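Local atomic coordinates of kinectin 1 (Kinesin receptor) (Legionella pneumophila, PDB entry 4MU6), a protein that is an effector of Legionella pneumophila, probably membrane-bound, whose molecular function is not established, represented by its largely helical N-terminal coiled-coil domain. Residues 11-16 with 51-56; 30-35 with 265-270. All blocks are in the same frame, centred on the assembly; numbering follows the deposited sequence.

Contact 1: residues 11-16 with 51-56; sequences EELVTE and ATLLKS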
loop_
_atom_site.group_PDB
_atom_site.type_symbol
_atom_site.label_atom_id
_atom_site.label_comp_id
_atom_site.label_asym_id
_atom_site.label_seq_id
_atom_site.Cartn_x
_atom_site.Cartn_y
_atom_site.Cartn_z
ATOM N N GLU A 11 11.520 33.286 -6.099
ATOM C CA GLU A 11 11.664 34.735 -6.202
ATOM C C GLU A 11 10.329 35.382 -6.543
ATOM O O GLU A 11 9.938 36.397 -5.959
ATOM C CB GLU A 11 12.706 35.095 -7.263
ATOM C CG GLU A 11 12.957 36.579 -7.389
ATOM C CD GLU A 11 14.165 36.902 -8.260
ATOM O OE1 GLU A 11 15.194 36.188 -8.160
ATOM O OE2 GLU A 11 14.081 37.872 -9.046
ATOM N N GLU A 12 9.626 34.786 -7.493
ATOM C CA GLU A 12 8.325 35.292 -7.903
ATOM C C GLU A 12 7.283 35.165 -6.779
ATOM O O GLU A 12 6.390 36.002 -6.654
ATOM C CB GLU A 12 7.875 34.539 -9.146
ATOM C CG GLU A 12 6.679 35.112 -9.845
ATOM C CD GLU A 12 6.331 34.311 -11.078
ATOM O OE1 GLU A 12 7.233 33.623 -11.605
ATOM O OE2 GLU A 12 5.159 34.352 -11.511
ATOM N N LEU A 13 7.403 34.129 -5.956
ATOM C CA LEU A 13 6.463 33.955 -4.846
ATOM C C LEU A 13 6.662 35.035 -3.784
ATOM O O LEU A 13 5.703 35.674 -3.343
ATOM C CB LEU A 13 6.593 32.567 -4.216
ATOM C CG LEU A 13 5.678 32.295 -3.012
ATOM C CD1 LEU A 13 4.233 32.418 -3.415
ATOM C CD2 LEU A 13 5.933 30.917 -2.442
ATOM N N VAL A 14 7.910 35.233 -3.376
ATOM C CA VAL A 14 8.219 36.238 -2.366
ATOM C C VAL A 14 7.800 37.625 -2.851
ATOM O O VAL A 14 7.225 38.413 -2.093
ATOM C CB VAL A 14 9.713 36.206 -1.991
ATOM C CG1 VAL A 14 10.036 37.248 -0.930
ATOM C CG2 VAL A 14 10.089 34.800 -1.491
ATOM N N THR A 15 8.042 37.894 -4.128
ATOM C CA THR A 15 7.704 39.183 -4.717
ATOM C C THR A 15 6.205 39.435 -4.650
ATOM O O THR A 15 5.763 40.531 -4.290
ATOM C CB THR A 15 8.155 39.266 -6.186
ATOM O OG1 THR A 15 9.581 39.178 -6.251
ATOM C CG2 THR A 15 7.717 40.582 -6.802
ATOM N N GLU A 16 5.434 38.411 -4.999
ATOM C CA GLU A 16 3.986 38.516 -4.972
ATOM C C GLU A 16 3.533 38.851 -3.562
ATOM O O GLU A 16 2.670 39.702 -3.364
ATOM C CB GLU A 16 3.345 37.217 -5.443
ATOM C CG GLU A 16 1.827 37.286 -5.574
ATOM C CD GLU A 16 1.180 35.905 -5.717
ATOM O OE1 GLU A 16 0.312 35.740 -6.602
ATOM O OE2 GLU A 16 1.531 34.987 -4.940
ATOM N N ALA A 51 3.296 30.042 4.876
ATOM C CA ALA A 51 1.988 29.367 4.884
ATOM C C ALA A 51 1.639 28.845 3.496
ATOM O O ALA A 51 1.167 27.707 3.350
ATOM C CB ALA A 51 0.852 30.293 5.436
ATOM N N THR A 52 1.889 29.670 2.478
ATOM C CA THR A 52 1.721 29.236 1.092
ATOM C C THR A 52 2.566 27.997 0.777
ATOM O O THR A 52 2.097 27.064 0.125
ATOM C CB THR A 52 2.083 30.344 0.098
ATOM O OG1 THR A 52 1.111 31.396 0.174
ATOM C CG2 THR A 52 2.132 29.792 -1.338
ATOM N N LEU A 53 3.817 27.983 1.218
ATOM C CA LEU A 53 4.674 26.828 0.918
ATOM C C LEU A 53 4.192 25.557 1.616
ATOM O O LEU A 53 4.249 24.457 1.046
ATOM C CB LEU A 53 6.141 27.121 1.249
ATOM C CG LEU A 53 6.800 28.077 0.249
ATOM C CD1 LEU A 53 8.101 28.623 0.789
ATOM C CD2 LEU A 53 7.029 27.346 -1.064
ATOM N N LEU A 54 3.700 25.707 2.839
ATOM C CA LEU A 54 3.224 24.557 3.602
ATOM C C LEU A 54 1.972 23.969 2.975
ATOM O O LEU A 54 1.829 22.732 2.907
ATOM C CB LEU A 54 2.955 24.944 5.053
ATOM C CG LEU A 54 4.219 25.268 5.837
ATOM C CD1 LEU A 54 3.835 25.930 7.133
ATOM C CD2 LEU A 54 5.039 23.998 6.084
ATOM N N LYS A 55 1.071 24.853 2.532
ATOM C CA LYS A 55 -0.142 24.424 1.848
ATOM C C LYS A 55 0.201 23.695 0.565
ATOM O O LYS A 55 -0.402 22.669 0.255
ATOM C CB LYS A 55 -1.062 25.588 1.538
ATOM C CG LYS A 55 -1.879 26.110 2.719
ATOM C CD LYS A 55 -2.569 27.438 2.358
ATOM C CE LYS A 55 -3.413 28.007 3.507
ATOM N NZ LYS A 55 -2.622 28.651 4.594
ATOM N N SER A 56 1.163 24.236 -0.174
ATOM C CA SER A 56 1.670 23.606 -1.394
ATOM C C SER A 56 2.286 22.227 -1.122
ATOM O O SER A 56 2.056 21.270 -1.870
ATOM C CB SER A 56 2.714 24.510 -2.054
ATOM O OG SER A 56 2.103 25.659 -2.606
#
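T52 meets L13 methyl to methyl. Its CG2 lies 4.0 Å from L13 CD1, and the two side chains reach toward each other tip to tip, from helices whose closest CA atoms, those of L13 and T52, are 8.9 Å apart. The first torsion of T52 (-69°) sets CG2 opposite the backbone N, so the methyl faces L13 while OG1 is swung back along its own helix, where it makes a weak hydrogen bond to S48 O. Threonine suits this partly exposed place because one branch serves the apolar contact and the other is satisfied within the helix.

L53 follows with a longer, wholly apolar side chain. Its CB does not lead straight at the partner helix, but its end does come near: CD2 sits 4.0 Å from L13 CD2, the two leucines crossing at a slant. L13 thus divides its fork, CD1 going to T52 and CD2 to L53, with CG placed anti to the backbone N (178°). L53 is buried, and C8, I10 and I252 also pack on it, so a branched hydrocarbon is well placed there.

One turn on from T52, S56 folds its hydroxyl back, OG donating to T52 O at 3.1 Å and tilted 34° from the carbonyl plane. S56 N reaches the same oxygen from the opposite face, so both polar groups are settled within the helix, while the S56 side chain touches F4 and L5.

Helix 10-22 packs against both long helices, L13 on 43-105 and V14 on A255 and I258 of 227-273, while L53 on I252 joins those two. Such three-way packing is characteristic of an all-helical bundle whose core is aliphatic side chains.

Contact 2: residues 30-35 with 265-270; sequences SGLKDL and EELQKY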
loop_
_atom_site.group_PDB
_atom_site.type_symbol
_atom_site.label_atom_id
_atom_site.label_comp_id
_atom_site.label_asym_id
_atom_site.label_seq_id
_atom_site.Cartn_x
_atom_site.Cartn_y
_atom_site.Cartn_z
ATOM N N SER A 30 7.559 54.960 11.288
ATOM C CA SER A 30 8.354 54.219 12.278
ATOM C C SER A 30 8.304 52.712 12.033
ATOM O O SER A 30 9.291 52.006 12.253
ATOM C CB SER A 30 7.961 54.577 13.721
ATOM O OG SER A 30 6.567 54.464 13.924
ATOM N N GLY A 31 7.163 52.225 11.555
ATOM C CA GLY A 31 7.065 50.843 11.129
ATOM C C GLY A 31 8.077 50.518 10.041
ATOM O O GLY A 31 8.883 49.588 10.167
ATOM N N LEU A 32 8.040 51.292 8.965
ATOM C CA LEU A 32 8.891 51.015 7.822
ATOM C C LEU A 32 10.365 51.209 8.170
ATOM O O LEU A 32 11.211 50.405 7.764
ATOM C CB LEU A 32 8.461 51.853 6.619
ATOM C CG LEU A 32 7.151 51.326 6.019
ATOM C CD1 LEU A 32 6.567 52.293 5.007
ATOM C CD2 LEU A 32 7.380 49.962 5.380
ATOM N N LYS A 33 10.654 52.240 8.960
ATOM C CA LYS A 33 12.012 52.517 9.420
ATOM C C LYS A 33 12.646 51.313 10.131
ATOM O O LYS A 33 13.795 50.956 9.867
ATOM C CB LYS A 33 12.014 53.729 10.351
ATOM C CG LYS A 33 13.394 54.298 10.634
ATOM C CD LYS A 33 13.432 54.946 12.002
ATOM C CE LYS A 33 13.079 53.921 13.064
ATOM N NZ LYS A 33 12.910 54.510 14.416
ATOM N N ASP A 34 11.904 50.680 11.032
ATOM C CA ASP A 34 12.450 49.524 11.747
ATOM C C ASP A 34 12.642 48.331 10.815
ATOM O O ASP A 34 13.633 47.599 10.913
ATOM C CB ASP A 34 11.574 49.148 12.953
ATOM C CG ASP A 34 11.856 50.020 14.170
ATOM O OD1 ASP A 34 13.009 50.486 14.314
ATOM O OD2 ASP A 34 10.931 50.258 14.974
ATOM N N LEU A 35 11.708 48.146 9.892
ATOM C CA LEU A 35 11.841 47.042 8.957
ATOM C C LEU A 35 13.098 47.222 8.102
ATOM O O LEU A 35 13.835 46.264 7.892
ATOM C CB LEU A 35 10.577 46.862 8.106
ATOM C CG LEU A 35 9.335 46.363 8.860
ATOM C CD1 LEU A 35 8.127 46.418 7.966
ATOM C CD2 LEU A 35 9.520 44.930 9.381
ATOM N N GLU A 265 13.934 46.715 -2.504
ATOM C CA GLU A 265 13.654 47.089 -3.898
ATOM C C GLU A 265 12.210 47.535 -4.101
ATOM O O GLU A 265 11.933 48.560 -4.738
ATOM C CB GLU A 265 13.931 45.906 -4.842
ATOM C CG GLU A 265 15.395 45.560 -5.040
ATOM C CD GLU A 265 16.114 46.540 -5.957
ATOM O OE1 GLU A 265 15.425 47.265 -6.706
ATOM O OE2 GLU A 265 17.367 46.585 -5.926
ATOM N N GLU A 266 11.277 46.751 -3.575
ATOM C CA GLU A 266 9.875 47.051 -3.799
ATOM C C GLU A 266 9.429 48.255 -2.996
ATOM O O GLU A 266 8.482 48.925 -3.364
ATOM C CB GLU A 266 8.997 45.844 -3.473
ATOM C CG GLU A 266 9.062 44.755 -4.523
ATOM C CD GLU A 266 8.560 45.230 -5.870
ATOM O OE1 GLU A 266 7.629 46.064 -5.890
ATOM O OE2 GLU A 266 9.100 44.779 -6.906
ATOM N N LEU A 267 10.114 48.515 -1.890
ATOM C CA LEU A 267 9.709 49.576 -0.990
ATOM C C LEU A 267 10.043 50.897 -1.650
ATOM O O LEU A 267 9.283 51.868 -1.548
ATOM C CB LEU A 267 10.455 49.462 0.331
ATOM C CG LEU A 267 10.228 50.626 1.292
ATOM C CD1 LEU A 267 8.756 50.669 1.702
ATOM C CD2 LEU A 267 11.129 50.500 2.508
ATOM N N GLN A 268 11.187 50.910 -2.330
ATOM C CA GLN A 268 11.631 52.068 -3.088
ATOM C C GLN A 268 10.541 52.428 -4.100
ATOM O O GLN A 268 10.125 53.592 -4.185
ATOM C CB GLN A 268 12.976 51.777 -3.768
ATOM C CG GLN A 268 13.641 52.976 -4.428
ATOM C CD GLN A 268 14.300 53.932 -3.433
ATOM O OE1 GLN A 268 13.627 54.746 -2.795
ATOM N NE2 GLN A 268 15.625 53.843 -3.310
ATOM N N LYS A 269 10.044 51.424 -4.824
ATOM C CA LYS A 269 8.969 51.641 -5.798
ATOM C C LYS A 269 7.725 52.205 -5.136
ATOM O O LYS A 269 7.155 53.182 -5.607
ATOM C CB LYS A 269 8.631 50.352 -6.547
ATOM C CG LYS A 269 9.767 49.838 -7.415
ATOM C CD LYS A 269 9.643 48.356 -7.717
ATOM C CE LYS A 269 8.549 48.060 -8.737
ATOM N NZ LYS A 269 8.376 46.586 -8.990
ATOM N N TYR A 270 7.309 51.575 -4.045
ATOM C CA TYR A 270 6.194 52.040 -3.231
ATOM C C TYR A 270 6.373 53.495 -2.801
ATOM O O TYR A 270 5.411 54.272 -2.774
ATOM C CB TYR A 270 6.105 51.148 -2.002
ATOM C CG TYR A 270 5.125 51.547 -0.938
ATOM C CD1 TYR A 270 3.810 51.095 -0.979
ATOM C CD2 TYR A 270 5.521 52.319 0.153
ATOM C CE1 TYR A 270 2.908 51.426 0.017
ATOM C CE2 TYR A 270 4.622 52.655 1.157
ATOM C CZ TYR A 270 3.314 52.197 1.081
ATOM O OH TYR A 270 2.401 52.505 2.067
#
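Alongside the packing of L32 against L267 and Y270, the shortest polar bond within these two segments is the salt bridge from K269 NZ to E266 OE2, 2.9 Å long. The ammonium approaches on the syn side of the carboxylate, 17° out of its plane, and a second, weak bond runs from K269 NZ to E266 OE1. The pair is three residues apart on one helix, a spacing that brings side chains of neighbouring turns together. Lysine suits its exposed place, and the E266 side chain also touches I18, K19 and L22 of helix 10-22.

The contact itself is buried hydrocarbon. L32 sends its two methyls to different partners: CD2 lies 4.0 Å from L267 CD1, the two side chains slanting past one another, and CD1 lies 4.3 Å from Y270 CE2, meeting the ring obliquely. Opposite settings bring the two leucine methyls together, CG standing across from the carbonyl carbon in L32 (-73°) but across from the backbone N in L267 (173°). A forked side chain is apt at position 32, since its two methyls can meet a methyl and a ring at once.

Y270 combines a ring for the core with a hydroxyl that needs a partner, and its OH is hydrogen-bonded to D24 O, in the link between helices 10-22 and 29-38. That bond ties the ring to a second part of the chain, while the side chain touches L22 and L27 as well as L32.

L32 also touches L286, and L267 touches I290, so helix 280-294 adds to the cluster. Segments 30-35 and 265-270 run in broadly opposite directions, and the whole is characteristic of the apolar core of a small helical bundle.

The two contacts lie on the same side of the chain's centre, 20 Å apart between their own centres, with nearest atoms about 4 Å apart but not touching. Their segments alternate along the sequence: 11-16, 30-35, 51-56, then 265-270 far later. The three helices 10-22, 29-38 and 43-105 follow one another, so the N-terminal part of the chain supplies three segments, and helix 227-273 returns to pack on them. Helix 10-22 bridges the two sites: it takes part in contact 1 and also borders contact 2. Together they join early and late helices at one end of this elongated domain.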